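Local coordinates for putative uncharacterized protein (Dictyostelium purpureum, PDB 4R12) that probably serves as the essential nicastrin subunit of gamma-secretase, the complex that cleaves membrane proteins such as Notch receptors within the membrane, at residues F221-F226 with D235-A240; D229-A234 with V481-S486. One frame throughout, in Å; residues are numbered along the deposited sequence.

Strand 214-220 runs straight into 221-226, the first partner of contact 1. The chain then loops back on itself through 229-234, and helix 234-252 begins; its first turns, 235-240, pack on 221-226 and close a short loop. Contact 2 opens from inside that loop and is closed only some 250 residues later, by 481-486, which lies between helix 452-463 and strand 495-496. The segments therefore alternate and the two contacts cross. They also touch: Thr223 OG1 lies 2.6 Å from Ser231 O. Together they tie the end of a central strand and the start of the following helix to a distant loop.

Contact 1: residues F221-F226 with D235-A240; sequences FDTTAF and DQSSFA
Gln236 reaches Thr224 with its side chain fully drawn out: CG stands opposite the backbone N (chi1 -179°), the chain stays straight beyond it, and the two side chains cross at about a right angle. Both ends of the terminal amide are used on one residue. OE1 accepts from Thr224 N at 3.0 Å, the donor tilted from the carbonyl plane, while NE2 donates to Thr224 OG1 at 2.9 Å, with that oxygen almost in the amide plane and the bond nearly straight (172° at the hydrogen). Two bonds of opposite sense fix the rotation of the amide and distinguish its oxygen from its nitrogen. OE1 also rests 3.4 Å from Thr223 CB.

One residue on, Ser237 turns OG beside its own backbone N (chi1 -58°) and donates to Asp222 O at 2.7 Å, approaching from above the carbonyl plane. The same hydroxyl is hydrogen-bonded to Arg272 NH2. Thr223 CG2 packs 3.5 Å from Ser237 CB, and Phe221 O lies 3.6 Å from that same carbon, so a methyl and a carbonyl border the serine. Thr223 OG1 is engaged by Ser231. The carboxylate of Asp222 is used outside the contact, accepting from the backbone N of Glu271 (OD1) and of Arg272 (OD2).

The N-H of Gln236 bonds to Asp417 OD2, which ties this early helical turn to another loop. All the touching residues are buried. The arrangement joins the loop after strand 214-220 to the start of helix 234-252, at the strand-to-helix connection of the nicastrin large lobe, a domain related to the zinc exopeptidases.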
# COMPACT_ATOMS: atom_id res chain seq x y z
N PHE A 221 0.16 -3.83 3.70
CA PHE A 221 1.25 -2.88 3.46
C PHE A 221 1.08 -2.05 2.18
O PHE A 221 1.79 -1.04 2.01
CB PHE A 221 2.63 -3.58 3.46
CG PHE A 221 2.94 -4.40 2.22
CD1 PHE A 221 3.62 -3.84 1.14
CD2 PHE A 221 2.64 -5.76 2.19
CE1 PHE A 221 3.95 -4.61 0.03
CE2 PHE A 221 2.96 -6.53 1.08
CZ PHE A 221 3.62 -5.95 0.00
N ASP A 222 0.15 -2.41 1.31
CA ASP A 222 -0.03 -1.61 0.10
C ASP A 222 -0.82 -0.33 0.40
O ASP A 222 -1.52 -0.23 1.41
CB ASP A 222 -0.71 -2.42 -1.02
CG ASP A 222 -2.13 -2.83 -0.67
OD1 ASP A 222 -2.34 -3.40 0.42
OD2 ASP A 222 -3.05 -2.57 -1.48
N THR A 223 -0.66 0.65 -0.48
CA THR A 223 -1.23 1.98 -0.28
C THR A 223 -1.97 2.46 -1.51
O THR A 223 -1.96 1.80 -2.56
CB THR A 223 -0.13 3.00 0.05
OG1 THR A 223 0.88 2.91 -0.95
CG2 THR A 223 0.48 2.72 1.44
N THR A 224 -2.60 3.63 -1.41
CA THR A 224 -3.28 4.23 -2.55
C THR A 224 -3.02 5.72 -2.62
O THR A 224 -2.62 6.33 -1.64
CB THR A 224 -4.80 4.02 -2.51
OG1 THR A 224 -5.31 4.46 -1.24
CG2 THR A 224 -5.16 2.56 -2.72
N ALA A 225 -3.29 6.29 -3.79
CA ALA A 225 -3.17 7.72 -4.02
C ALA A 225 -3.77 8.05 -5.39
O ALA A 225 -4.01 7.15 -6.20
CB ALA A 225 -1.73 8.16 -3.96
N PHE A 226 -4.02 9.33 -5.61
CA PHE A 226 -4.44 9.80 -6.93
C PHE A 226 -3.25 9.58 -7.86
O PHE A 226 -3.40 9.05 -8.95
CB PHE A 226 -4.85 11.28 -6.89
CG PHE A 226 -5.56 11.75 -8.14
CD1 PHE A 226 -4.85 12.11 -9.27
CD2 PHE A 226 -6.95 11.83 -8.16
CE1 PHE A 226 -5.49 12.55 -10.41
CE2 PHE A 226 -7.62 12.27 -9.31
CZ PHE A 226 -6.89 12.63 -10.43
N ASP A 235 0.22 7.09 7.29
CA ASP A 235 -0.71 6.53 8.29
C ASP A 235 -1.52 5.38 7.71
O ASP A 235 -1.84 4.43 8.42
CB ASP A 235 -1.66 7.60 8.84
CG ASP A 235 -2.22 7.21 10.21
OD1 ASP A 235 -1.50 6.51 10.96
OD2 ASP A 235 -3.38 7.57 10.53
N GLN A 236 -1.85 5.46 6.42
CA GLN A 236 -2.62 4.40 5.78
C GLN A 236 -2.00 3.02 5.98
O GLN A 236 -2.70 2.07 6.35
CB GLN A 236 -2.76 4.68 4.27
CG GLN A 236 -3.56 3.62 3.54
CD GLN A 236 -3.72 3.96 2.06
OE1 GLN A 236 -2.82 4.55 1.45
NE2 GLN A 236 -4.86 3.60 1.49
N SER A 237 -0.70 2.91 5.75
CA SER A 237 -0.02 1.62 5.84
C SER A 237 1.41 1.67 6.40
O SER A 237 1.79 0.86 7.23
CB SER A 237 0.06 0.97 4.45
OG SER A 237 -1.22 0.77 3.87
N SER A 238 2.23 2.59 5.89
CA SER A 238 3.67 2.40 6.02
C SER A 238 4.20 2.68 7.43
O SER A 238 5.23 2.12 7.83
CB SER A 238 4.41 3.25 4.97
OG SER A 238 4.20 4.64 5.17
N PHE A 239 3.50 3.51 8.22
CA PHE A 239 3.90 3.64 9.63
C PHE A 239 3.81 2.26 10.29
O PHE A 239 4.78 1.81 10.94
CB PHE A 239 3.04 4.68 10.37
CG PHE A 239 3.46 4.95 11.80
CD1 PHE A 239 3.15 4.07 12.83
CD2 PHE A 239 4.10 6.14 12.13
CE1 PHE A 239 3.51 4.34 14.15
CE2 PHE A 239 4.45 6.42 13.45
CZ PHE A 239 4.16 5.52 14.46
N ALA A 240 2.68 1.57 10.13
CA ALA A 240 2.52 0.21 10.65
C ALA A 240 3.52 -0.78 10.05
O ALA A 240 4.05 -1.65 10.76
CB ALA A 240 1.07 -0.30 10.42

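Contact 2: residues D229-A234 with V481-S486; sequences DLSIGA and VPNFYS
Ser231 meets the 481-486 loop with both its carbonyl and its hydroxyl. Its O accepts from Phe484 N at 3.0 Å, the donor standing above the carbonyl plane, and has a second donor outside the two segments; Asn483 CA adds a CA-H...O contact. OG sits between the backbone N and carbonyl carbon (chi1 56°), where it receives Tyr485 N at 3.1 Å over a bent path (145° at the hydrogen) and also bonds to Arg228 O. The hydroxyl thus links two backbones, and Tyr485 CB and Asn483 CB pack against it.

Ser231 is the centre of an inverse gamma turn, in which Ile232 N makes a weak bond back to Leu230 O. The turn presents the serine to the crossing chain just before Gly233, which holds the N-cap position of helix 234-252; the two touching pieces, 229-232 and 481-485, run 95° apart.

Asn483 folds its amide back to Val481 O: ND2 donates at 2.9 Å, nearly in line with the C=O. One water donates to both side chains, its oxygen 2.7 Å from Asp229 OD1 and 2.8 Å from Asn483 OD1. Asp229 O is held by Asn479 ND2, Val481 N bonds to Asn479 OD1, and Asn483 N to Glu501 OE1.

Ile232 CG1 comes within 3.8 Å of Val481 CG1, the side chains at about a right angle, and Leu230 CD2 touches the same methyl at 4.2 Å. The Phe484 ring packs edge-to-face with Phe462. The end of the Tyr485 side chain leads away from 229-234, its OH bonded to Glu574 OE2.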
# COMPACT_ATOMS: atom_id res chain seq x y z
N ASP A 229 2.57 6.90 -7.91
CA ASP A 229 4.02 6.93 -7.68
C ASP A 229 4.35 7.71 -6.41
O ASP A 229 5.49 7.69 -5.95
CB ASP A 229 4.77 7.55 -8.86
CG ASP A 229 4.68 6.70 -10.10
OD1 ASP A 229 4.92 5.47 -10.01
OD2 ASP A 229 4.33 7.26 -11.17
N LEU A 230 3.36 8.40 -5.84
CA LEU A 230 3.55 9.19 -4.63
C LEU A 230 2.84 8.57 -3.43
O LEU A 230 2.61 9.24 -2.43
CB LEU A 230 3.03 10.63 -4.82
CG LEU A 230 3.71 11.44 -5.92
CD1 LEU A 230 3.09 12.83 -6.04
CD2 LEU A 230 5.21 11.53 -5.60
N SER A 231 2.52 7.28 -3.54
CA SER A 231 1.71 6.60 -2.53
C SER A 231 2.50 6.14 -1.29
O SER A 231 2.58 4.92 -1.01
CB SER A 231 1.00 5.40 -3.17
OG SER A 231 1.96 4.53 -3.78
N ILE A 232 3.07 7.10 -0.57
CA ILE A 232 3.75 6.84 0.70
C ILE A 232 2.79 6.20 1.70
O ILE A 232 3.15 5.22 2.37
CB ILE A 232 4.33 8.14 1.29
CG1 ILE A 232 5.35 8.75 0.32
CG2 ILE A 232 4.95 7.90 2.70
CD1 ILE A 232 5.97 10.03 0.84
N GLY A 233 1.57 6.74 1.77
CA GLY A 233 0.55 6.26 2.71
C GLY A 233 1.09 6.05 4.12
O GLY A 233 1.02 4.95 4.66
N ALA A 234 1.64 7.10 4.71
CA ALA A 234 2.31 7.00 5.99
C ALA A 234 1.36 6.44 7.06
O ALA A 234 1.63 5.38 7.64
CB ALA A 234 2.88 8.36 6.41
N VAL A 481 10.93 8.25 -3.87
CA VAL A 481 9.75 8.44 -3.02
C VAL A 481 9.20 7.07 -2.69
O VAL A 481 8.90 6.30 -3.59
CB VAL A 481 8.65 9.28 -3.71
CG1 VAL A 481 7.41 9.38 -2.78
CG2 VAL A 481 9.16 10.65 -4.08
N PRO A 482 9.09 6.75 -1.39
CA PRO A 482 8.49 5.45 -1.08
C PRO A 482 7.07 5.39 -1.65
O PRO A 482 6.32 6.34 -1.44
CB PRO A 482 8.45 5.41 0.45
CG PRO A 482 9.33 6.55 0.92
CD PRO A 482 9.34 7.56 -0.18
N ASN A 483 6.74 4.35 -2.39
CA ASN A 483 5.37 4.22 -2.88
C ASN A 483 4.94 2.76 -2.86
O ASN A 483 5.62 1.91 -3.42
CB ASN A 483 5.21 4.83 -4.28
CG ASN A 483 6.13 4.19 -5.32
OD1 ASN A 483 5.66 3.52 -6.25
ND2 ASN A 483 7.44 4.45 -5.21
N PHE A 484 3.83 2.47 -2.19
CA PHE A 484 3.44 1.09 -1.91
C PHE A 484 2.16 0.66 -2.62
O PHE A 484 1.54 -0.34 -2.26
CB PHE A 484 3.30 0.90 -0.38
CG PHE A 484 4.59 1.11 0.36
CD1 PHE A 484 5.51 0.08 0.49
CD2 PHE A 484 4.91 2.35 0.90
CE1 PHE A 484 6.72 0.27 1.15
CE2 PHE A 484 6.12 2.55 1.57
CZ PHE A 484 7.02 1.49 1.69
N TYR A 485 1.77 1.40 -3.65
CA TYR A 485 0.70 0.92 -4.52
C TYR A 485 1.14 -0.43 -5.07
O TYR A 485 2.28 -0.59 -5.48
CB TYR A 485 0.41 1.93 -5.63
CG TYR A 485 -0.40 1.35 -6.78
CD1 TYR A 485 -1.66 0.81 -6.56
CD2 TYR A 485 0.10 1.37 -8.08
CE1 TYR A 485 -2.41 0.29 -7.61
CE2 TYR A 485 -0.64 0.86 -9.14
CZ TYR A 485 -1.89 0.32 -8.89
OH TYR A 485 -2.64 -0.19 -9.93
N SER A 486 0.24 -1.42 -5.05
CA SER A 486 0.61 -2.79 -5.41
C SER A 486 1.05 -2.94 -6.87
O SER A 486 1.80 -3.86 -7.19
CB SER A 486 -0.58 -3.73 -5.15
OG SER A 486 -1.64 -3.44 -6.05
O HOH W 1 7.01 4.55 -8.52